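Local coordinates for putative exported protein (Bordetella pertussis Tohama I, PDB 2PFY), which serves as an extracytoplasmic solute receptor that binds pyroglutamic acid, probably for uptake through a tripartite ATP-independent periplasmic transporter, at residues K94-T99 with R239-A244; P49-G54 with G63-S68; Q22-V27 with L35-Q40. All coordinates share one frame; numbering follows the deposited sequence.

Interaction 1: residues K94-T99 with R239-A244; sequences KLWKAT and RGWQTA
Two tryptophans, Trp96 and Trp241, carry the buried meeting of helix 89-108 with the long helix 223-257 of this type II periplasmic-binding-protein fold. The helices stand well apart here, with 10.9 Å between the CA atoms of Trp96 and Trp241, and the two side chains bridge the distance. Arg239, at the start of 239-244, turns instead to helix 15-30, where its side chain packs on Gln22. Trp241 follows Gly240 and reaches across to helix 89-108. Its chi1 of -78° sets CG beside the backbone N, anti to the carbonyl carbon, and CZ2 of the six-membered ring does the touching. This atom settles 3.9 Å from Trp96 CB and 4.1 Å from Trp96 CG. The two indoles are oblique, five-membered rings inclined at 36° and their centroids 5.7 Å apart, so the pair is apolar packing in which a ring rests on the root of its partner's side chain. At its polar end Trp96 NE1 hydrogen-bonds Glu237 OE2 of helix 223-257, a polar tie between the same two helices that should help fix the rotation of the Trp96 indole. One turn beyond Arg239, on the long helix, Thr243 grips the carbonyl of Arg239 twice: Thr243 N and OG1 approach Arg239 O from opposite faces of the carbonyl plane, OG1 at 2.8 Å.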
loop_
_atom_site.group_PDB
_atom_site.type_symbol
_atom_site.label_atom_id
_atom_site.label_comp_id
_atom_site.label_asym_id
_atom_site.label_seq_id
_atom_site.Cartn_x
_atom_site.Cartn_y
_atom_site.Cartn_z
ATOM N N LYS A 94 9.565 -10.973 5.240
ATOM C CA LYS A 94 10.974 -10.895 5.566
ATOM C C LYS A 94 11.481 -9.515 5.199
ATOM O O LYS A 94 12.173 -8.874 5.991
ATOM C CB LYS A 94 11.751 -11.976 4.811
ATOM C CG LYS A 94 13.260 -12.062 5.162
ATOM C CD LYS A 94 13.867 -13.373 4.614
ATOM C CE LYS A 94 15.350 -13.526 5.027
ATOM N NZ LYS A 94 15.698 -12.704 6.251
ATOM N N LEU A 95 11.097 -9.035 4.017
ATOM C CA LEU A 95 11.442 -7.677 3.615
ATOM C C LEU A 95 10.904 -6.639 4.625
ATOM O O LEU A 95 11.610 -5.687 4.980
ATOM C CB LEU A 95 10.966 -7.388 2.176
ATOM C CG LEU A 95 11.276 -5.999 1.571
ATOM C CD1 LEU A 95 12.819 -5.676 1.562
ATOM C CD2 LEU A 95 10.692 -5.816 0.175
ATOM N N TRP A 96 9.665 -6.832 5.086
ATOM C CA TRP A 96 9.019 -5.909 6.023
ATOM C C TRP A 96 9.768 -5.874 7.366
ATOM O O TRP A 96 10.021 -4.814 7.935
ATOM C CB TRP A 96 7.527 -6.248 6.205
ATOM C CG TRP A 96 6.861 -5.438 7.315
ATOM C CD1 TRP A 96 6.405 -5.912 8.515
ATOM C CD2 TRP A 96 6.630 -4.020 7.338
ATOM N NE1 TRP A 96 5.883 -4.895 9.268
ATOM C CE2 TRP A 96 6.007 -3.722 8.579
ATOM C CE3 TRP A 96 6.855 -2.974 6.416
ATOM C CZ2 TRP A 96 5.632 -2.421 8.943
ATOM C CZ3 TRP A 96 6.481 -1.680 6.772
ATOM C CH2 TRP A 96 5.863 -1.418 8.032
ATOM N N LYS A 97 10.120 -7.053 7.854
ATOM C CA LYS A 97 10.872 -7.190 9.103
ATOM C C LYS A 97 12.218 -6.407 9.035
ATOM O O LYS A 97 12.601 -5.751 10.003
ATOM C CB LYS A 97 11.083 -8.674 9.387
ATOM C CG LYS A 97 10.461 -9.172 10.702
ATOM C CD LYS A 97 11.149 -10.505 11.150
ATOM C CE LYS A 97 11.993 -10.324 12.439
ATOM N NZ LYS A 97 13.351 -10.950 12.323
ATOM N N ALA A 98 12.890 -6.437 7.881
ATOM C CA ALA A 98 14.105 -5.631 7.605
ATOM C C ALA A 98 13.837 -4.137 7.371
ATOM O O ALA A 98 14.713 -3.293 7.623
ATOM C CB ALA A 98 14.846 -6.190 6.368
ATOM N N THR A 99 12.654 -3.812 6.844
ATOM C CA THR A 99 12.320 -2.428 6.474
ATOM C C THR A 99 11.808 -1.626 7.674
ATOM O O THR A 99 12.216 -0.458 7.887
ATOM C CB THR A 99 11.265 -2.404 5.347
ATOM O OG1 THR A 99 11.768 -3.115 4.213
ATOM C CG2 THR A 99 10.929 -1.001 4.920
ATOM N N ARG A 239 -3.170 -9.359 12.434
ATOM C CA ARG A 239 -4.480 -9.525 11.791
ATOM C C ARG A 239 -4.361 -9.152 10.311
ATOM O O ARG A 239 -4.935 -9.828 9.435
ATOM C CB ARG A 239 -5.521 -8.641 12.512
ATOM C CG ARG A 239 -6.955 -8.754 12.041
ATOM C CD ARG A 239 -7.860 -7.634 12.688
ATOM N NE ARG A 239 -7.544 -7.577 14.060
ATOM C CZ ARG A 239 -7.211 -6.522 14.788
ATOM N NH1 ARG A 239 -7.240 -5.247 14.373
ATOM N NH2 ARG A 239 -6.901 -6.808 16.013
ATOM N N GLY A 240 -3.621 -8.073 10.043
ATOM C CA GLY A 240 -3.492 -7.544 8.676
ATOM C C GLY A 240 -2.808 -8.539 7.755
ATOM O O GLY A 240 -3.290 -8.813 6.653
ATOM N N TRP A 241 -1.659 -9.049 8.199
ATOM C CA TRP A 241 -0.962 -10.104 7.483
ATOM C C TRP A 241 -1.798 -11.380 7.289
ATOM O O TRP A 241 -1.786 -11.950 6.198
ATOM C CB TRP A 241 0.405 -10.428 8.144
ATOM C CG TRP A 241 1.419 -9.397 7.765
ATOM C CD1 TRP A 241 1.626 -8.157 8.366
ATOM C CD2 TRP A 241 2.305 -9.455 6.659
ATOM N NE1 TRP A 241 2.599 -7.477 7.693
ATOM C CE2 TRP A 241 3.029 -8.242 6.636
ATOM C CE3 TRP A 241 2.560 -10.424 5.662
ATOM C CZ2 TRP A 241 4.023 -7.981 5.675
ATOM C CZ3 TRP A 241 3.546 -10.154 4.701
ATOM C CH2 TRP A 241 4.255 -8.947 4.712
ATOM N N GLN A 242 -2.479 -11.850 8.334
ATOM C CA GLN A 242 -3.344 -13.054 8.199
ATOM C C GLN A 242 -4.494 -12.828 7.167
ATOM O O GLN A 242 -4.848 -13.706 6.365
ATOM C CB GLN A 242 -3.985 -13.413 9.543
ATOM C CG GLN A 242 -3.027 -13.844 10.656
ATOM C CD GLN A 242 -3.729 -13.990 12.037
ATOM O OE1 GLN A 242 -4.894 -13.575 12.225
ATOM N NE2 GLN A 242 -3.022 -14.596 12.991
ATOM N N THR A 243 -5.097 -11.656 7.221
ATOM C CA THR A 243 -6.231 -11.357 6.331
ATOM C C THR A 243 -5.798 -11.310 4.866
ATOM O O THR A 243 -6.462 -11.895 4.007
ATOM C CB THR A 243 -6.907 -10.022 6.751
ATOM O OG1 THR A 243 -7.398 -10.187 8.082
ATOM C CG2 THR A 243 -8.090 -9.688 5.835
ATOM N N ALA A 244 -4.690 -10.620 4.590
ATOM C CA ALA A 244 -4.161 -10.527 3.225
ATOM C C ALA A 244 -3.901 -11.917 2.662
ATOM O O ALA A 244 -4.378 -12.255 1.548
ATOM C CB ALA A 244 -2.891 -9.669 3.183
#

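Interaction 2: residues P49-G54 with G63-S68; sequences PEVKRG and GEVLVS
Val51 and Val65 form the centre of the packing of helix 51-57 on strand 62-66, within a beta-alpha-beta crossover of the type II periplasmic-binding-protein fold: helix 51-57 connects the parallel strands 35-40 and 62-66, and strand 2-7 lies between them in the sheet. Strand 62-66 is the middle one of the five-stranded mixed sheet, bonded to strand 2-7 along one edge and to strand 208-214 along the other. The two valine side chains lie alongside one another, pointing opposite ways, with their CB atoms 3.8 Å apart, so that branches as well as stems are in contact. Val51 CG1 makes the closest approach, 3.7 Å to Val65 CB; it is anti to the backbone N (chi1 174°), which sends it over the strand. Val65 holds CG1 between its own backbone N and carbonyl carbon, at 67°. Both of its branches meet Val51, CG1 on Val51 CG1 and CG2 on Val51 CB, each at 3.9 Å. Gly63, two residues earlier on the same face of the strand, presents bare backbone, and Val51 CG1 comes within 4.4 Å of its carbonyl carbon. Glu64 alternates to the other face of the sheet, where OE1 accepts a hydrogen bond from Glu9 N and OE2 is hydrogen-bonded to Ser209 OG. Leu66, one step past Val65, touches the bound pyroglutamic acid, so this helix backs a strand that leads directly into the ligand pocket. The other branch of Val51, CG2, rests 4.0 Å from Glu64 O.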
loop_
_atom_site.group_PDB
_atom_site.type_symbol
_atom_site.label_atom_id
_atom_site.label_comp_id
_atom_site.label_asym_id
_atom_site.label_seq_id
_atom_site.Cartn_x
_atom_site.Cartn_y
_atom_site.Cartn_z
ATOM N N PRO A 49 -1.352 11.546 -0.771
ATOM C CA PRO A 49 -0.170 12.404 -0.703
ATOM C C PRO A 49 -0.195 13.419 0.449
ATOM O O PRO A 49 0.830 14.037 0.704
ATOM C CB PRO A 49 -0.206 13.189 -2.040
ATOM C CG PRO A 49 -1.177 12.503 -2.882
ATOM C CD PRO A 49 -2.148 11.816 -1.991
ATOM N N GLU A 50 -1.359 13.618 1.082
ATOM C CA GLU A 50 -1.529 14.604 2.198
ATOM C C GLU A 50 -1.431 14.010 3.598
ATOM O O GLU A 50 -1.358 14.764 4.598
ATOM C CB GLU A 50 -2.906 15.306 2.111
ATOM C CG GLU A 50 -3.179 16.033 0.771
ATOM C CD GLU A 50 -4.628 16.454 0.597
ATOM O OE1 GLU A 50 -5.541 15.856 1.199
ATOM O OE2 GLU A 50 -4.860 17.383 -0.187
ATOM N N VAL A 51 -1.519 12.683 3.701
ATOM C CA VAL A 51 -1.595 12.046 5.005
ATOM C C VAL A 51 -0.402 12.378 5.911
ATOM O O VAL A 51 -0.603 12.772 7.043
ATOM C CB VAL A 51 -1.787 10.524 4.904
ATOM C CG1 VAL A 51 -1.708 9.865 6.353
ATOM C CG2 VAL A 51 -3.167 10.219 4.241
ATOM N N LYS A 52 0.835 12.190 5.432
ATOM C CA LYS A 52 1.981 12.343 6.349
ATOM C C LYS A 52 2.033 13.735 6.932
ATOM O O LYS A 52 2.185 13.920 8.150
ATOM C CB LYS A 52 3.312 12.016 5.667
ATOM C CG LYS A 52 4.458 11.943 6.689
ATOM C CD LYS A 52 5.804 12.178 6.026
ATOM C CE LYS A 52 5.953 13.615 5.681
ATOM N NZ LYS A 52 7.412 13.941 5.644
ATOM N N ARG A 53 1.869 14.724 6.067
ATOM C CA ARG A 53 1.905 16.121 6.476
ATOM C C ARG A 53 0.730 16.443 7.370
ATOM O O ARG A 53 0.902 17.155 8.343
ATOM C CB ARG A 53 1.947 17.017 5.221
ATOM C CG ARG A 53 2.103 18.494 5.470
ATOM C CD ARG A 53 3.531 18.785 5.911
ATOM N NE ARG A 53 3.812 20.209 5.821
ATOM C CZ ARG A 53 4.537 20.874 6.709
ATOM N NH1 ARG A 53 5.016 20.236 7.766
ATOM N NH2 ARG A 53 4.737 22.187 6.560
ATOM N N GLY A 54 -0.459 15.892 7.084
ATOM C CA GLY A 54 -1.612 16.091 7.960
ATOM C C GLY A 54 -1.397 15.518 9.364
ATOM O O GLY A 54 -1.817 16.122 10.383
ATOM N N GLY A 63 -3.091 8.357 11.253
ATOM C CA GLY A 63 -3.651 8.098 9.927
ATOM C C GLY A 63 -3.054 6.873 9.280
ATOM O O GLY A 63 -1.948 6.457 9.611
ATOM N N GLU A 64 -3.829 6.295 8.365
ATOM C CA GLU A 64 -3.392 5.187 7.568
ATOM C C GLU A 64 -3.031 5.664 6.151
ATOM O O GLU A 64 -3.725 6.510 5.560
ATOM C CB GLU A 64 -4.480 4.080 7.567
ATOM C CG GLU A 64 -4.084 2.840 6.759
ATOM C CD GLU A 64 -4.376 3.009 5.273
ATOM O OE1 GLU A 64 -5.447 3.606 4.945
ATOM O OE2 GLU A 64 -3.534 2.578 4.445
ATOM N N VAL A 65 -1.915 5.145 5.630
ATOM C CA VAL A 65 -1.456 5.511 4.274
ATOM C C VAL A 65 -0.532 4.426 3.708
ATOM O O VAL A 65 0.128 3.677 4.454
ATOM C CB VAL A 65 -0.781 6.956 4.238
ATOM C CG1 VAL A 65 0.533 6.986 5.029
ATOM C CG2 VAL A 65 -0.566 7.499 2.801
ATOM N N LEU A 66 -0.522 4.347 2.379
ATOM C CA LEU A 66 0.404 3.520 1.633
ATOM C C LEU A 66 1.815 3.963 2.011
ATOM O O LEU A 66 2.149 5.154 1.888
ATOM C CB LEU A 66 0.171 3.757 0.126
ATOM C CG LEU A 66 0.983 2.900 -0.848
ATOM C CD1 LEU A 66 0.460 1.444 -0.829
ATOM C CD2 LEU A 66 0.957 3.493 -2.271
ATOM N N VAL A 67 2.637 3.014 2.456
ATOM C CA VAL A 67 4.026 3.297 2.883
ATOM C C VAL A 67 4.806 4.003 1.765
ATOM O O VAL A 67 5.425 5.078 1.982
ATOM C CB VAL A 67 4.769 1.974 3.330
ATOM C CG1 VAL A 67 6.277 2.235 3.570
ATOM C CG2 VAL A 67 4.103 1.373 4.568
ATOM N N SER A 68 4.725 3.435 0.554
ATOM C CA SER A 68 5.434 3.972 -0.602
ATOM C C SER A 68 4.943 5.350 -1.069
ATOM O O SER A 68 5.539 5.944 -1.971
ATOM C CB SER A 68 5.412 2.950 -1.751
ATOM O OG SER A 68 4.065 2.626 -2.075
#

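Interaction 3: residues Q22-V27 with L35-Q40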
loop_
_atom_site.group_PDB
_atom_site.type_symbol
_atom_site.label_atom_id
_atom_site.label_comp_id
_atom_site.label_asym_id
_atom_site.label_seq_id
_atom_site.Cartn_x
_atom_site.Cartn_y
_atom_site.Cartn_z
ATOM N N GLN A 22 -11.078 -1.878 13.459
ATOM C CA GLN A 22 -11.027 -2.817 14.574
ATOM C C GLN A 22 -9.942 -2.374 15.569
ATOM O O GLN A 22 -10.108 -2.484 16.821
ATOM C CB GLN A 22 -10.803 -4.245 14.066
ATOM C CG GLN A 22 -10.760 -5.290 15.216
ATOM C CD GLN A 22 -10.812 -6.731 14.737
ATOM O OE1 GLN A 22 -11.167 -7.023 13.578
ATOM N NE2 GLN A 22 -10.418 -7.641 15.617
ATOM N N PHE A 23 -8.832 -1.890 15.022
ATOM C CA PHE A 23 -7.739 -1.304 15.824
ATOM C C PHE A 23 -8.254 -0.139 16.684
ATOM O O PHE A 23 -7.972 -0.091 17.894
ATOM C CB PHE A 23 -6.561 -0.885 14.922
ATOM C CG PHE A 23 -5.669 0.175 15.541
ATOM C CD1 PHE A 23 -4.679 -0.183 16.465
ATOM C CD2 PHE A 23 -5.828 1.515 15.203
ATOM C CE1 PHE A 23 -3.862 0.808 17.068
ATOM C CE2 PHE A 23 -5.020 2.535 15.810
ATOM C CZ PHE A 23 -4.034 2.168 16.717
ATOM N N ALA A 24 -9.028 0.785 16.089
ATOM C CA ALA A 24 -9.620 1.901 16.851
ATOM C C ALA A 24 -10.548 1.377 17.983
ATOM O O ALA A 24 -10.519 1.871 19.137
ATOM C CB ALA A 24 -10.386 2.895 15.883
ATOM N N ASP A 25 -11.370 0.382 17.642
ATOM C CA ASP A 25 -12.257 -0.264 18.611
ATOM C C ASP A 25 -11.486 -0.933 19.740
ATOM O O ASP A 25 -11.901 -0.844 20.902
ATOM C CB ASP A 25 -13.158 -1.327 17.946
ATOM C CG ASP A 25 -14.285 -0.719 17.151
ATOM O OD1 ASP A 25 -14.646 0.451 17.391
ATOM O OD2 ASP A 25 -14.807 -1.431 16.262
ATOM N N GLU A 26 -10.397 -1.617 19.396
ATOM C CA GLU A 26 -9.588 -2.324 20.383
ATOM C C GLU A 26 -8.846 -1.366 21.316
ATOM O O GLU A 26 -8.708 -1.655 22.502
ATOM C CB GLU A 26 -8.662 -3.344 19.716
ATOM C CG GLU A 26 -9.506 -4.607 19.283
ATOM C CD GLU A 26 -8.728 -5.684 18.530
ATOM O OE1 GLU A 26 -7.488 -5.549 18.288
ATOM O OE2 GLU A 26 -9.389 -6.676 18.158
ATOM N N VAL A 27 -8.418 -0.210 20.800
ATOM C CA VAL A 27 -7.803 0.830 21.619
ATOM C C VAL A 27 -8.821 1.357 22.643
ATOM O O VAL A 27 -8.505 1.586 23.840
ATOM C CB VAL A 27 -7.210 1.999 20.745
ATOM C CG1 VAL A 27 -6.848 3.217 21.584
ATOM C CG2 VAL A 27 -5.960 1.549 19.989
ATOM N N LEU A 35 -9.101 6.547 25.514
ATOM C CA LEU A 35 -8.765 7.051 24.185
ATOM C C LEU A 35 -9.769 6.522 23.166
ATOM O O LEU A 35 -9.942 5.290 23.007
ATOM C CB LEU A 35 -7.325 6.698 23.784
ATOM C CG LEU A 35 -6.856 7.121 22.364
ATOM C CD1 LEU A 35 -6.924 8.662 22.166
ATOM C CD2 LEU A 35 -5.442 6.614 22.059
ATOM N N GLU A 36 -10.429 7.452 22.484
ATOM C CA GLU A 36 -11.379 7.089 21.420
ATOM C C GLU A 36 -10.859 7.619 20.084
ATOM O O GLU A 36 -10.556 8.811 19.950
ATOM C CB GLU A 36 -12.789 7.621 21.708
ATOM C CG GLU A 36 -13.772 7.213 20.579
ATOM C CD GLU A 36 -15.233 7.369 20.926
ATOM O OE1 GLU A 36 -15.583 8.437 21.465
ATOM O OE2 GLU A 36 -16.030 6.431 20.605
ATOM N N ILE A 37 -10.721 6.722 19.115
ATOM C CA ILE A 37 -10.241 7.113 17.808
ATOM C C ILE A 37 -11.419 6.972 16.846
ATOM O O ILE A 37 -12.000 5.914 16.741
ATOM C CB ILE A 37 -9.070 6.246 17.353
ATOM C CG1 ILE A 37 -7.910 6.336 18.392
ATOM C CG2 ILE A 37 -8.661 6.656 15.910
ATOM C CD1 ILE A 37 -6.747 5.345 18.176
ATOM N N LYS A 38 -11.771 8.054 16.176
ATOM C CA LYS A 38 -12.854 8.043 15.189
ATOM C C LYS A 38 -12.230 8.047 13.792
ATOM O O LYS A 38 -11.449 8.925 13.462
ATOM C CB LYS A 38 -13.782 9.251 15.379
ATOM C CG LYS A 38 -14.211 9.508 16.818
ATOM C CD LYS A 38 -13.379 10.717 17.467
ATOM C CE LYS A 38 -12.984 10.452 18.888
ATOM N NZ LYS A 38 -14.114 10.607 19.897
ATOM N N VAL A 39 -12.578 7.048 12.989
ATOM C CA VAL A 39 -11.964 6.833 11.685
ATOM C C VAL A 39 -12.856 7.460 10.603
ATOM O O VAL A 39 -14.079 7.215 10.553
ATOM C CB VAL A 39 -11.784 5.323 11.383
ATOM C CG1 VAL A 39 -11.251 5.128 9.963
ATOM C CG2 VAL A 39 -10.846 4.647 12.442
ATOM N N GLN A 40 -12.247 8.290 9.776
ATOM C CA GLN A 40 -12.890 8.809 8.576
ATOM C C GLN A 40 -12.168 8.213 7.400
ATOM O O GLN A 40 -11.011 8.540 7.125
ATOM C CB GLN A 40 -12.853 10.346 8.542
ATOM C CG GLN A 40 -13.575 10.897 9.784
ATOM C CD GLN A 40 -13.896 12.352 9.694
ATOM O OE1 GLN A 40 -14.387 12.797 8.671
ATOM N NE2 GLN A 40 -13.635 13.112 10.772
HETATM O O HOH W 1 -9.989 4.324 20.230
HETATM O O HOH W 2 -12.412 4.144 19.250
#
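Ala24 and Ile37 mark the closest approach of helix 22-27 to strand 35-40, their CA atoms 5.3 Å apart. The segments run nearly antiparallel, at 162°, with axes 7.3 Å from each other at closest approach. So tight a spacing suits the small side chain of Ala24, whose CB nestles 3.5 Å from Ile37 O and also touches Ile37 CB and Val39 CG2. One helical turn later, Val27 CG1 is anti to the backbone N (chi1 167°) and fits between two strand residues, 3.7 Å from Leu35 CD2 and 4.0 Å from Ile37 CD1. The same Ile37 methyl, CD1, meets the Phe23 ring obliquely at CE2, while Val27 CG2 lies over one face of that ring toward its rim. Two waters sit between helix and strand, at the edge of strand 35-40 turned away from strand 2-7. They share the single N-H of Ile37, water 1 being the nearer at 2.7 Å from Ile37 N. Water 1 can donate to Ala24 O and Leu35 O, and water 2 to Ala24 O, though not every acceptor can be served at once. Such packing is that of a beta-alpha-beta unit, in which helix 15-30 links parallel strands 2-7 and 35-40 and here covers the edge strand of the five-stranded sheet.

Overall arrangement
All three contacts are buried and chiefly apolar, but their places in the fold differ. Interactions 2 and 3 both set a helix on the five-stranded mixed sheet: interaction 2 at its middle strand, close to the ligand pocket, and interaction 3 at one of its outermost strands, 35-40, the centre of the contact about 20 Å from that of the chain, where water enters the backbone bonding. Interaction 1 instead joins two helices through aromatic rings and buries the least surface, whereas interaction 3 buries the most. Interactions 1 and 3 touch directly, through a salt bridge of 2.7 Å between Arg239 NH2 and Glu26 OE1, which ties helix 223-257 to helix 15-30; interaction 2 touches neither of them.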